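Local coordinates for uncharacterized protein (Clostridium sporogenes, PDB 4Q0Y), which is of unknown function but adopts a hot-dog, thioesterase-like fold, in which an antiparallel sheet packs against helices, at residues Met3-Leu8 against Lys38-Met43; Phe14-Phe19 against Tyr92-Asp97; Lys53-Pro58 against Lys101-Phe106. One frame throughout, in Å; residues are numbered along the deposited sequence.

Contact 1: residues Met3-Leu8 against Lys38-Met43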
loop_
_atom_site.group_PDB
_atom_site.type_symbol
_atom_site.label_atom_id
_atom_site.label_comp_id
_atom_site.label_asym_id
_atom_site.label_seq_id
_atom_site.Cartn_x
_atom_site.Cartn_y
_atom_site.Cartn_z
HETATM N N MSE B 3 13.590 -9.176 0.729
HETATM C CA MSE B 3 12.823 -9.162 -0.553
HETATM C C MSE B 3 11.495 -8.445 -0.401
HETATM O O MSE B 3 10.592 -8.936 0.277
HETATM C CB MSE B 3 12.589 -10.570 -1.056
HETATM C CG MSE B 3 13.877 -11.316 -1.354
HETATM SE SE MSE B 3 13.460 -13.060 -2.187
HETATM C CE MSE B 3 11.482 -13.167 -2.274
ATOM N N GLU B 4 11.372 -7.277 -1.032
ATOM C CA GLU B 4 10.156 -6.431 -0.972
ATOM C C GLU B 4 9.621 -6.205 -2.392
ATOM O O GLU B 4 10.431 -5.792 -3.240
ATOM C CB GLU B 4 10.508 -5.045 -0.348
ATOM C CG GLU B 4 9.306 -4.236 0.180
ATOM C CD GLU B 4 8.730 -4.771 1.492
ATOM O OE1 GLU B 4 9.220 -5.777 2.055
ATOM O OE2 GLU B 4 7.777 -4.160 1.997
ATOM N N ILE B 5 8.296 -6.381 -2.615
ATOM C CA ILE B 5 7.666 -6.106 -3.917
ATOM C C ILE B 5 7.635 -4.606 -4.105
ATOM O O ILE B 5 7.066 -3.874 -3.273
ATOM C CB ILE B 5 6.214 -6.620 -4.067
ATOM C CG1 ILE B 5 6.147 -8.135 -3.852
ATOM C CG2 ILE B 5 5.641 -6.269 -5.464
ATOM C CD1 ILE B 5 4.745 -8.664 -3.603
ATOM N N SER B 6 8.238 -4.147 -5.195
ATOM C CA SER B 6 8.255 -2.719 -5.522
ATOM C C SER B 6 7.113 -2.343 -6.432
ATOM O O SER B 6 6.615 -1.211 -6.336
ATOM C CB SER B 6 9.579 -2.257 -6.142
ATOM O OG SER B 6 9.952 -3.103 -7.203
ATOM N N SER B 7 6.742 -3.235 -7.357
ATOM C CA SER B 7 5.643 -2.960 -8.296
ATOM C C SER B 7 5.090 -4.241 -8.884
ATOM O O SER B 7 5.801 -5.259 -8.920
ATOM C CB SER B 7 6.110 -2.034 -9.426
ATOM O OG SER B 7 7.153 -2.615 -10.225
ATOM N N LEU B 8 3.829 -4.187 -9.330
ATOM C CA LEU B 8 3.211 -5.240 -10.153
ATOM C C LEU B 8 2.925 -4.667 -11.516
ATOM O O LEU B 8 2.433 -3.547 -11.609
ATOM C CB LEU B 8 1.868 -5.694 -9.593
ATOM C CG LEU B 8 1.907 -6.770 -8.530
ATOM C CD1 LEU B 8 2.697 -6.358 -7.320
ATOM C CD2 LEU B 8 0.476 -7.096 -8.156
ATOM N N LYS B 38 -3.276 -1.728 -5.068
ATOM C CA LYS B 38 -3.979 -2.309 -3.923
ATOM C C LYS B 38 -3.555 -3.761 -3.629
ATOM O O LYS B 38 -3.333 -4.134 -2.450
ATOM C CB LYS B 38 -5.482 -2.221 -4.103
ATOM C CG LYS B 38 -6.042 -0.819 -4.015
ATOM C CD LYS B 38 -7.470 -0.794 -4.523
ATOM C CE LYS B 38 -8.103 0.557 -4.473
ATOM N NZ LYS B 38 -9.512 0.540 -4.979
ATOM N N PHE B 39 -3.356 -4.562 -4.671
ATOM C CA PHE B 39 -2.891 -5.960 -4.472
ATOM C C PHE B 39 -1.452 -6.014 -3.949
ATOM O O PHE B 39 -1.136 -6.831 -3.082
ATOM C CB PHE B 39 -3.021 -6.790 -5.729
ATOM C CG PHE B 39 -2.957 -8.275 -5.466
ATOM C CD1 PHE B 39 -3.989 -8.894 -4.774
ATOM C CD2 PHE B 39 -1.847 -9.018 -5.821
ATOM C CE1 PHE B 39 -3.922 -10.254 -4.484
ATOM C CE2 PHE B 39 -1.773 -10.382 -5.558
ATOM C CZ PHE B 39 -2.812 -10.998 -4.885
ATOM N N LYS B 40 -0.599 -5.115 -4.432
ATOM C CA LYS B 40 0.789 -5.005 -3.927
ATOM C C LYS B 40 0.802 -4.807 -2.417
ATOM O O LYS B 40 1.571 -5.456 -1.706
ATOM C CB LYS B 40 1.547 -3.854 -4.599
ATOM C CG LYS B 40 3.012 -3.752 -4.169
ATOM C CD LYS B 40 3.695 -2.511 -4.748
ATOM C CE LYS B 40 4.008 -1.466 -3.706
ATOM N NZ LYS B 40 4.817 -0.348 -4.264
ATOM N N VAL B 41 -0.011 -3.864 -1.948
ATOM C CA VAL B 41 -0.056 -3.507 -0.539
ATOM C C VAL B 41 -0.432 -4.735 0.311
ATOM O O VAL B 41 0.225 -5.016 1.313
ATOM C CB VAL B 41 -1.001 -2.317 -0.288
ATOM C CG1 VAL B 41 -1.304 -2.130 1.192
ATOM C CG2 VAL B 41 -0.372 -1.040 -0.867
ATOM N N ILE B 42 -1.448 -5.484 -0.131
ATOM C CA ILE B 42 -1.830 -6.742 0.547
ATOM C C ILE B 42 -0.661 -7.732 0.574
ATOM O O ILE B 42 -0.317 -8.242 1.654
ATOM C CB ILE B 42 -3.070 -7.393 -0.106
ATOM C CG1 ILE B 42 -4.288 -6.526 0.203
ATOM C CG2 ILE B 42 -3.246 -8.848 0.372
ATOM C CD1 ILE B 42 -5.509 -6.866 -0.618
HETATM N N MSE B 43 -0.034 -7.960 -0.584
HETATM C CA MSE B 43 1.064 -8.932 -0.702
HETATM C C MSE B 43 2.251 -8.563 0.171
HETATM O O MSE B 43 2.882 -9.453 0.756
HETATM C CB MSE B 43 1.505 -9.167 -2.143
HETATM C CG MSE B 43 0.420 -9.822 -3.010
HETATM SE SE MSE B 43 -0.116 -11.608 -2.361
HETATM C CE MSE B 43 1.649 -12.455 -2.582
HETATM O O HOH W 1 7.141 -0.724 -2.445
#
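Lys40 NZ donates to the backbone atom Ser6 O at 2.9 Å and to a water at 3.0 Å, and it also hydrogen-bonds Glu4 OE1 of the second subunit. The amine approaches Ser6 from above the carbonyl plane, 52° out of it, with a C=O...N angle of 125°, on no lone pair. That water donates to Ile5 O at 3.3 Å, a second link to the strand. Lys40 reaches this spot with CG trans to its backbone N (chi1 -177°) and a bend at chi3, so that its methylenes run across the strand and bring the amine to Ser6 O. Ile5 CG2 and Lys40 CG, 3.9 Å apart, belong to side chains running past each other in opposite senses, while Ile5 CD1 rests on CB of Met43, a selenomethionine, at 3.6 Å. Leu8 spans two helix residues, Phe39, one turn before Met43, and Lys40: Leu8 CD1 lies against Lys40 CB, and Leu8 CD2 lies in the plane of the Phe39 ring, at its edge, 3.8 Å from Phe39 CD2. The helical segment 38-43 runs roughly antiparallel to strand 4-8, whose Ser6 and Ser7 form a classic beta bulge opposite Lys77. The Lys40 methylenes pack as an apolar side chain, while its ammonium, probably charged, joins a strand carbonyl, a water and a carboxylate of the other subunit, coupling helix-on-sheet packing to the dimer.

Contact 2: residues Phe14-Phe19 against Tyr92-Asp97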
loop_
_atom_site.group_PDB
_atom_site.type_symbol
_atom_site.label_atom_id
_atom_site.label_comp_id
_atom_site.label_asym_id
_atom_site.label_seq_id
_atom_site.Cartn_x
_atom_site.Cartn_y
_atom_site.Cartn_z
ATOM N N PHE B 14 -6.822 -17.052 -13.939
ATOM C CA PHE B 14 -7.167 -18.386 -14.449
ATOM C C PHE B 14 -8.319 -18.981 -13.654
ATOM O O PHE B 14 -8.513 -18.623 -12.481
ATOM C CB PHE B 14 -5.978 -19.338 -14.341
ATOM C CG PHE B 14 -4.737 -18.865 -15.060
ATOM C CD1 PHE B 14 -3.840 -17.956 -14.431
ATOM C CD2 PHE B 14 -4.435 -19.326 -16.337
ATOM C CE1 PHE B 14 -2.688 -17.522 -15.072
ATOM C CE2 PHE B 14 -3.273 -18.876 -16.978
ATOM C CZ PHE B 14 -2.409 -17.980 -16.346
ATOM N N LYS B 15 -9.047 -19.909 -14.273
ATOM C CA LYS B 15 -10.165 -20.568 -13.625
ATOM C C LYS B 15 -9.668 -21.445 -12.485
ATOM O O LYS B 15 -8.699 -22.174 -12.643
ATOM C CB LYS B 15 -10.960 -21.402 -14.621
ATOM C CG LYS B 15 -12.229 -21.988 -14.062
ATOM C CD LYS B 15 -13.052 -22.559 -15.201
ATOM C CE LYS B 15 -14.315 -23.179 -14.701
ATOM N NZ LYS B 15 -15.157 -22.215 -13.943
ATOM N N PHE B 16 -10.323 -21.356 -11.331
ATOM C CA PHE B 16 -9.963 -22.160 -10.162
ATOM C C PHE B 16 -10.491 -23.570 -10.413
ATOM O O PHE B 16 -11.668 -23.835 -10.185
ATOM C CB PHE B 16 -10.559 -21.515 -8.895
ATOM C CG PHE B 16 -9.910 -21.950 -7.613
ATOM C CD1 PHE B 16 -9.849 -23.305 -7.251
ATOM C CD2 PHE B 16 -9.425 -21.001 -6.720
ATOM C CE1 PHE B 16 -9.269 -23.691 -6.049
ATOM C CE2 PHE B 16 -8.853 -21.387 -5.499
ATOM C CZ PHE B 16 -8.759 -22.727 -5.187
ATOM N N ASN B 17 -9.642 -24.478 -10.904
ATOM C CA ASN B 17 -10.077 -25.856 -11.248
ATOM C C ASN B 17 -9.335 -26.957 -10.477
ATOM O O ASN B 17 -9.431 -28.132 -10.829
ATOM C CB ASN B 17 -9.969 -26.079 -12.771
ATOM C CG ASN B 17 -8.547 -25.985 -13.282
ATOM O OD1 ASN B 17 -7.600 -25.814 -12.516
ATOM N ND2 ASN B 17 -8.400 -25.990 -14.593
ATOM N N SER B 18 -8.569 -26.567 -9.460
ATOM C CA SER B 18 -7.744 -27.497 -8.692
ATOM C C SER B 18 -7.245 -26.821 -7.429
ATOM O O SER B 18 -7.049 -25.612 -7.416
ATOM C CB SER B 18 -6.529 -27.936 -9.518
ATOM O OG SER B 18 -5.682 -28.814 -8.811
ATOM N N PHE B 19 -7.060 -27.612 -6.368
ATOM C CA PHE B 19 -6.376 -27.154 -5.141
ATOM C C PHE B 19 -4.906 -27.608 -5.090
ATOM O O PHE B 19 -4.241 -27.374 -4.083
ATOM C CB PHE B 19 -7.146 -27.626 -3.888
ATOM C CG PHE B 19 -8.274 -26.717 -3.491
ATOM C CD1 PHE B 19 -8.035 -25.637 -2.646
ATOM C CD2 PHE B 19 -9.574 -26.943 -3.958
ATOM C CE1 PHE B 19 -9.076 -24.788 -2.274
ATOM C CE2 PHE B 19 -10.625 -26.093 -3.592
ATOM C CZ PHE B 19 -10.368 -25.008 -2.754
ATOM N N TYR B 92 -3.522 -19.395 -5.324
ATOM C CA TYR B 92 -4.975 -19.669 -5.357
ATOM C C TYR B 92 -5.603 -18.615 -4.467
ATOM O O TYR B 92 -5.133 -18.395 -3.345
ATOM C CB TYR B 92 -5.329 -21.080 -4.847
ATOM C CG TYR B 92 -4.396 -22.207 -5.305
ATOM C CD1 TYR B 92 -3.869 -22.253 -6.617
ATOM C CD2 TYR B 92 -4.102 -23.264 -4.450
ATOM C CE1 TYR B 92 -3.027 -23.280 -7.025
ATOM C CE2 TYR B 92 -3.260 -24.302 -4.851
ATOM C CZ TYR B 92 -2.723 -24.300 -6.136
ATOM O OH TYR B 92 -1.909 -25.323 -6.547
ATOM N N ILE B 93 -6.672 -17.974 -4.940
ATOM C CA ILE B 93 -7.333 -16.937 -4.143
ATOM C C ILE B 93 -8.820 -17.231 -4.035
ATOM O O ILE B 93 -9.440 -17.597 -5.030
ATOM C CB ILE B 93 -7.006 -15.514 -4.667
ATOM C CG1 ILE B 93 -7.406 -14.464 -3.644
ATOM C CG2 ILE B 93 -7.657 -15.236 -6.018
ATOM C CD1 ILE B 93 -6.631 -13.171 -3.779
ATOM N N LEU B 94 -9.337 -17.137 -2.799
ATOM C CA LEU B 94 -10.746 -17.370 -2.486
ATOM C C LEU B 94 -11.226 -16.113 -1.783
ATOM O O LEU B 94 -10.776 -15.817 -0.676
ATOM C CB LEU B 94 -10.867 -18.584 -1.583
ATOM C CG LEU B 94 -10.359 -19.899 -2.151
ATOM C CD1 LEU B 94 -10.305 -20.949 -1.040
ATOM C CD2 LEU B 94 -11.224 -20.357 -3.310
ATOM N N VAL B 95 -12.098 -15.351 -2.439
ATOM C CA VAL B 95 -12.475 -14.006 -1.988
ATOM C C VAL B 95 -13.927 -13.968 -1.524
ATOM O O VAL B 95 -14.834 -14.203 -2.331
ATOM C CB VAL B 95 -12.286 -12.935 -3.094
ATOM C CG1 VAL B 95 -12.658 -11.530 -2.603
ATOM C CG2 VAL B 95 -10.865 -12.944 -3.630
ATOM N N GLY B 96 -14.140 -13.619 -0.253
ATOM C CA GLY B 96 -15.458 -13.325 0.254
ATOM C C GLY B 96 -16.363 -14.501 0.521
ATOM O O GLY B 96 -17.280 -14.787 -0.265
ATOM N N ASP B 97 -16.120 -15.165 1.648
ATOM C CA ASP B 97 -17.044 -16.190 2.150
ATOM C C ASP B 97 -18.215 -15.539 2.884
ATOM O O ASP B 97 -18.305 -14.303 2.945
ATOM C CB ASP B 97 -16.317 -17.276 2.966
ATOM C CG ASP B 97 -15.760 -16.794 4.313
ATOM O OD1 ASP B 97 -16.045 -15.674 4.800
ATOM O OD2 ASP B 97 -15.030 -17.612 4.912
#
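Phe16, at the exit of strand 4-15, comes closest by backbone to Tyr92, with 7.4 Å between their CA atoms, too far for strand pairing, so the two segments meet through side chains. Phe16 touches three residues of the other segment. With chi1 at -161° its ring swings away from its own backbone N and reaches strand 83-95, where CE2 lies 3.6 Å from Tyr92 CB and 3.4 Å from Leu94 CD2. Both of those carbons approach the ring obliquely, whereas the backbone oxygen of Ile93 lies at its edge, close to the ring plane. The aromatic rings of Phe16 and Tyr92 are likewise inclined, their centroids 5.9 Å apart and their planes at 58°. Within the sheet, strand 68-80 runs between strands 4-15 and 83-95, and its His71 binds the group together, stacking on the Tyr92 ring and meeting Phe16 edge-to-face. Tyr92 and Leu94 lie on the face of the hot-dog sheet turned from the helices, for the intervening Ile93 points the other way, to Leu123 of helix 117-126. The chain after Phe16 bends and runs on over that outer face. Phe19 there receives Phe16 CE1 over the centre of one ring face, 3.6 Å above its plane, and presents its own edge to the leucine, with Phe19 CE1 at 4.2 Å from Leu94 CD1. Phe19 O comes within 3.3 Å of Tyr92 CE2, approaching that ring obliquely. At the far end of the same ring, Tyr92 OH forms a hydrogen bond with Ser107 OG, which ties the phenol to the chain just beyond strand 102-106.

Contact 3: residues Lys53-Pro58 against Lys101-Phe106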
loop_
_atom_site.group_PDB
_atom_site.type_symbol
_atom_site.label_atom_id
_atom_site.label_comp_id
_atom_site.label_asym_id
_atom_site.label_seq_id
_atom_site.Cartn_x
_atom_site.Cartn_y
_atom_site.Cartn_z
ATOM N N LYS B 53 -3.635 -13.175 8.698
ATOM C CA LYS B 53 -3.059 -14.196 9.602
ATOM C C LYS B 53 -2.594 -15.390 8.799
ATOM O O LYS B 53 -3.355 -15.899 7.971
ATOM C CB LYS B 53 -4.067 -14.648 10.649
ATOM C CG LYS B 53 -3.461 -15.480 11.785
ATOM C CD LYS B 53 -4.479 -16.135 12.709
ATOM C CE LYS B 53 -3.852 -17.140 13.681
ATOM N NZ LYS B 53 -2.711 -16.711 14.525
ATOM N N LYS B 54 -1.357 -15.841 9.060
ATOM C CA LYS B 54 -0.866 -17.119 8.510
ATOM C C LYS B 54 -1.634 -18.277 9.145
ATOM O O LYS B 54 -1.786 -18.342 10.364
ATOM C CB LYS B 54 0.638 -17.294 8.757
ATOM C CG LYS B 54 1.275 -18.455 7.988
ATOM C CD LYS B 54 2.743 -18.665 8.378
ATOM C CE LYS B 54 3.644 -17.575 7.799
ATOM N NZ LYS B 54 5.064 -17.724 8.230
ATOM N N ILE B 55 -2.099 -19.204 8.322
ATOM C CA ILE B 55 -2.945 -20.314 8.787
ATOM C C ILE B 55 -2.601 -21.574 8.027
ATOM O O ILE B 55 -1.966 -21.513 6.966
ATOM C CB ILE B 55 -4.447 -20.034 8.533
ATOM C CG1 ILE B 55 -4.733 -19.686 7.066
ATOM C CG2 ILE B 55 -4.924 -18.929 9.430
ATOM C CD1 ILE B 55 -6.141 -20.041 6.649
ATOM N N GLU B 56 -3.093 -22.705 8.512
ATOM C CA GLU B 56 -2.919 -23.934 7.749
ATOM C C GLU B 56 -3.829 -23.851 6.509
ATOM O O GLU B 56 -4.832 -23.140 6.515
ATOM C CB GLU B 56 -3.178 -25.150 8.642
ATOM C CG GLU B 56 -4.643 -25.357 8.908
ATOM C CD GLU B 56 -4.952 -26.183 10.130
ATOM O OE1 GLU B 56 -4.193 -26.269 11.125
ATOM O OE2 GLU B 56 -6.018 -26.803 10.076
ATOM N N VAL B 57 -3.477 -24.576 5.461
ATOM C CA VAL B 57 -4.261 -24.551 4.227
ATOM C C VAL B 57 -5.693 -25.063 4.563
ATOM O O VAL B 57 -5.815 -26.077 5.222
ATOM C CB VAL B 57 -3.634 -25.421 3.108
ATOM C CG1 VAL B 57 -4.487 -25.387 1.835
ATOM C CG2 VAL B 57 -2.218 -24.963 2.774
ATOM N N PRO B 58 -6.743 -24.326 4.170
ATOM C CA PRO B 58 -8.108 -24.793 4.403
ATOM C C PRO B 58 -8.425 -25.912 3.379
ATOM O O PRO B 58 -8.967 -25.641 2.298
ATOM C CB PRO B 58 -8.945 -23.545 4.151
ATOM C CG PRO B 58 -8.146 -22.747 3.191
ATOM C CD PRO B 58 -6.717 -23.014 3.489
ATOM N N LYS B 101 -14.570 -13.254 4.946
ATOM C CA LYS B 101 -13.135 -13.586 4.927
ATOM C C LYS B 101 -12.659 -14.004 3.537
ATOM O O LYS B 101 -13.455 -14.403 2.676
ATOM C CB LYS B 101 -12.819 -14.720 5.931
ATOM C CG LYS B 101 -13.087 -14.406 7.413
ATOM C CD LYS B 101 -12.359 -13.181 7.947
ATOM C CE LYS B 101 -12.786 -12.866 9.379
ATOM N NZ LYS B 101 -12.422 -13.938 10.342
ATOM N N SER B 102 -11.356 -13.904 3.329
ATOM C CA SER B 102 -10.715 -14.362 2.115
ATOM C C SER B 102 -9.479 -15.163 2.436
ATOM O O SER B 102 -8.954 -15.050 3.542
ATOM C CB SER B 102 -10.341 -13.180 1.206
ATOM O OG SER B 102 -11.494 -12.446 0.844
ATOM N N TYR B 103 -9.017 -15.943 1.462
ATOM C CA TYR B 103 -7.828 -16.788 1.597
ATOM C C TYR B 103 -6.901 -16.631 0.401
ATOM O O TYR B 103 -7.356 -16.565 -0.732
ATOM C CB TYR B 103 -8.205 -18.244 1.718
ATOM C CG TYR B 103 -9.067 -18.526 2.928
ATOM C CD1 TYR B 103 -10.450 -18.334 2.883
ATOM C CD2 TYR B 103 -8.509 -18.933 4.116
ATOM C CE1 TYR B 103 -11.250 -18.565 4.007
ATOM C CE2 TYR B 103 -9.295 -19.182 5.247
ATOM C CZ TYR B 103 -10.659 -18.998 5.181
ATOM O OH TYR B 103 -11.421 -19.222 6.311
ATOM N N ILE B 104 -5.594 -16.617 0.685
ATOM C CA ILE B 104 -4.546 -16.678 -0.334
ATOM C C ILE B 104 -3.682 -17.907 -0.019
ATOM O O ILE B 104 -3.210 -18.038 1.109
ATOM C CB ILE B 104 -3.682 -15.404 -0.341
ATOM C CG1 ILE B 104 -4.549 -14.213 -0.792
ATOM C CG2 ILE B 104 -2.445 -15.585 -1.241
ATOM C CD1 ILE B 104 -3.912 -12.856 -0.584
ATOM N N ILE B 105 -3.517 -18.802 -0.998
ATOM C CA ILE B 105 -2.711 -20.011 -0.848
ATOM C C ILE B 105 -1.586 -19.941 -1.879
ATOM O O ILE B 105 -1.833 -19.650 -3.036
ATOM C CB ILE B 105 -3.564 -21.280 -1.095
ATOM C CG1 ILE B 105 -4.749 -21.360 -0.113
ATOM C CG2 ILE B 105 -2.710 -22.552 -1.028
ATOM C CD1 ILE B 105 -5.811 -22.358 -0.538
ATOM N N PHE B 106 -0.369 -20.250 -1.464
ATOM C CA PHE B 106 0.775 -20.241 -2.393
ATOM C C PHE B 106 0.827 -21.622 -3.039
ATOM O O PHE B 106 1.039 -22.611 -2.351
ATOM C CB PHE B 106 2.063 -19.884 -1.657
ATOM C CG PHE B 106 2.186 -18.419 -1.338
ATOM C CD1 PHE B 106 1.433 -17.849 -0.327
ATOM C CD2 PHE B 106 3.015 -17.597 -2.081
ATOM C CE1 PHE B 106 1.505 -16.496 -0.059
ATOM C CE2 PHE B 106 3.100 -16.234 -1.816
ATOM C CZ PHE B 106 2.359 -15.684 -0.791
#
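Tyr103 is the first residue of strand 102-106 to meet the Lys53-Pro58 segment, and it does so along one side of its ring. Ile55 CD1 sits at the ring edge, in its plane, 3.6 Å from Tyr103 CE2 and equally close to CD2. The isoleucine gets there with CG1 between its backbone N and carbonyl carbon (chi1 54°), its side chain lying across the tyrosine almost perpendicularly. Pro58 CG approaches the same ring obliquely, 3.9 Å from Tyr103 CD2, the proline and tyrosine passing in opposite senses. Two residues on, the buried Ile105 turns to the same side of the sheet and offers a single methyl, CD1, to two partners. Val57 CG1 lies 4.1 Å from Ile105 CD1, on a side chain running across it at roughly a right angle, whereas Pro58 CD lies 4.2 Å from the same methyl, the proline ring and the isoleucine reaching toward each other. Strand 112-115 separates the two segments in the sheet, and its Val114 touches both Ile55 and Tyr103. From Ile55 to Pro58 the chain folds back over the sheet face as far as Tyr103 and Ile105. Every link across this contact is apolar: carbon meets carbon, and the fit depends on the shapes of methyls, proline ring and tyrosine edge, without a directional bond between the segments.

How the contacts relate
From the N terminus, strand 4-15 serves two contacts: its first residues meet helix 33-44 in contact 1, closing a loop of 29 residues, and its last lead into contact 2, which closes only at strand 83-95. Contacts 1 and 2 therefore cross along the chain, whereas contact 3 opens after contact 1 has closed and crosses contact 2. Contact 1 joins the helix to the inner face of the sheet; contacts 2 and 3 lay the chain over its outer face. Hydrogen bonds pairing Tyr92 and Leu94 with Ile105 and Tyr103 make contacts 2 and 3 neighbours, while Phe39 on Ile93 and Met43 on Phe106 connect contact 1 directly to both on the helix-covered face.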